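Local coordinates for UPF0141 protein yjdB (Campylobacter jejuni subsp. jejuni HB93-13, PDB 4TN0), which probably transfers phosphoethanolamine to cell-surface and flagellar acceptors through a zinc-dependent, alkaline phosphatase-like periplasmic domain, and is required for polymyxin resistance and motility, at residues V24-A28 / H152-H157. Sequence-based numbering, arbitrary orientation.
Sequences VGETA and HLQGSH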
loop_
_atom_site.group_PDB
_atom_site.type_symbol
_atom_site.label_atom_id
_atom_site.label_comp_id
_atom_site.label_asym_id
_atom_site.label_seq_id
_atom_site.Cartn_x
_atom_site.Cartn_y
_atom_site.Cartn_z
ATOM N N VAL A 24 -1.311 1.244 2.885
ATOM C CA VAL A 24 -0.461 2.143 2.101
ATOM C C VAL A 24 0.942 2.229 2.708
ATOM O O VAL A 24 1.162 2.814 3.778
ATOM C CB VAL A 24 -1.059 3.561 2.002
ATOM C CG1 VAL A 24 -0.110 4.509 1.254
ATOM C CG2 VAL A 24 -2.444 3.518 1.367
ATOM N N GLY A 25 1.894 1.639 2.004
ATOM C CA GLY A 25 3.263 1.612 2.470
ATOM C C GLY A 25 4.056 2.883 2.220
ATOM O O GLY A 25 3.515 3.962 1.930
ATOM N N GLU A 26 5.361 2.763 2.384
ATOM C CA GLU A 26 6.207 3.934 2.316
ATOM C C GLU A 26 7.623 3.507 1.937
ATOM O O GLU A 26 8.252 2.725 2.662
ATOM C CB GLU A 26 6.190 4.692 3.655
ATOM C CG GLU A 26 7.189 5.848 3.722
ATOM C CD GLU A 26 6.831 6.951 2.753
ATOM O OE1 GLU A 26 6.018 7.839 3.109
ATOM O OE2 GLU A 26 7.330 6.899 1.608
ATOM N N THR A 27 8.081 3.984 0.774
ATOM C CA THR A 27 9.478 3.906 0.337
ATOM C C THR A 27 9.940 2.466 -0.017
ATOM O O THR A 27 11.056 2.236 -0.521
ATOM C CB THR A 27 10.391 4.568 1.441
ATOM O OG1 THR A 27 10.008 5.949 1.609
ATOM C CG2 THR A 27 11.859 4.495 1.113
ATOM N N ALA A 28 9.073 1.486 0.214
ATOM C CA ALA A 28 9.422 0.109 -0.142
ATOM C C ALA A 28 9.493 -0.084 -1.668
ATOM O O ALA A 28 8.596 0.343 -2.410
ATOM C CB ALA A 28 8.430 -0.865 0.465
ATOM N N HIS A 152 -1.851 3.559 6.949
ATOM C CA HIS A 152 -0.784 4.280 6.246
ATOM C C HIS A 152 0.513 4.168 7.063
ATOM O O HIS A 152 0.635 4.757 8.146
ATOM C CB HIS A 152 -1.167 5.754 6.036
ATOM C CG HIS A 152 -0.227 6.522 5.147
ATOM N ND1 HIS A 152 -0.211 7.901 5.097
ATOM C CD2 HIS A 152 0.716 6.109 4.267
ATOM C CE1 HIS A 152 0.714 8.303 4.250
ATOM N NE2 HIS A 152 1.289 7.237 3.728
ATOM N N LEU A 153 1.463 3.402 6.531
ATOM C CA LEU A 153 2.726 3.115 7.201
ATOM C C LEU A 153 3.777 4.217 7.100
ATOM O O LEU A 153 3.806 4.986 6.140
ATOM C CB LEU A 153 3.330 1.836 6.629
ATOM C CG LEU A 153 2.438 0.600 6.580
ATOM C CD1 LEU A 153 3.247 -0.583 6.048
ATOM C CD2 LEU A 153 1.856 0.309 7.956
ATOM N N GLN A 154 4.644 4.284 8.102
ATOM C CA GLN A 154 5.915 4.983 7.978
ATOM C C GLN A 154 6.862 4.071 7.171
ATOM O O GLN A 154 7.753 4.548 6.442
ATOM C CB GLN A 154 6.491 5.317 9.361
ATOM C CG GLN A 154 7.733 6.215 9.388
ATOM C CD GLN A 154 7.478 7.689 9.043
ATOM O OE1 GLN A 154 6.538 8.041 8.335
ATOM N NE2 GLN A 154 8.349 8.553 9.542
ATOM N N GLY A 155 6.654 2.756 7.304
ATOM C CA GLY A 155 7.308 1.775 6.459
ATOM C C GLY A 155 8.828 1.882 6.461
ATOM O O GLY A 155 9.476 1.632 7.471
ATOM N N SER A 156 9.391 2.213 5.306
ATOM C CA SER A 156 10.826 2.317 5.122
ATOM C C SER A 156 11.330 3.761 4.986
ATOM O O SER A 156 12.368 3.975 4.387
ATOM C CB SER A 156 11.246 1.555 3.867
ATOM O OG SER A 156 10.981 0.171 3.948
ATOM N N HIS A 157 10.607 4.738 5.519
ATOM C CA HIS A 157 10.972 6.144 5.343
ATOM C C HIS A 157 12.446 6.363 5.683
ATOM O O HIS A 157 12.927 5.853 6.680
ATOM C CB HIS A 157 10.093 7.043 6.230
ATOM C CG HIS A 157 10.361 8.509 6.062
ATOM N ND1 HIS A 157 11.106 9.241 6.971
ATOM C CD2 HIS A 157 9.966 9.387 5.106
ATOM C CE1 HIS A 157 11.170 10.500 6.574
ATOM N NE2 HIS A 157 10.486 10.616 5.445
#
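Glu26 lies with its aliphatic stem over the turn that follows strand 146-152, CG resting 3.1 Å from Gln154 O and 4.0 Å from His157 CB. The arrangement belongs to the alkaline phosphatase-like fold, in which loops at the C-terminal ends of parallel strands gather the metal ligands. Strands 18-24 and 146-152 are neighbours in the central sheet, and their pairing ends as Leu153 N donates to Val24 O (2.8 Å). The same oxygen meets the edge of the His152 ring in its plane, 3.4 Å from CD2, while Val24 CG1 packs against that carbon; the ring's ND1 is hydrogen-bonded to Asp105. Beyond this point both segments leave the sheet yet remain joined. Ser156 N reaches Glu26 O at 2.9 Å, coming in 28° out of the carbonyl plane. Gln154 to His157 form a type II' turn, closed by His157 N to Gln154 O, with Gly155 at positive phi, its lack of a CB admitting Glu26 O. The Leu153 side chain lies against the Gly25 backbone, CD1 4.2 Å from Gly25 CA. The Glu26 side chain starts anti to its own nitrogen and bends at chi2 (66°), which carries the carboxylate to the zinc ion bound also by Asp226, His227 and phosphorylated Thr65. Asn107 holds OE1; OE2, the zinc ligand, also accepts Thr27 OG1 on its anti side at 2.8 Å, 32° out of the carboxylate plane.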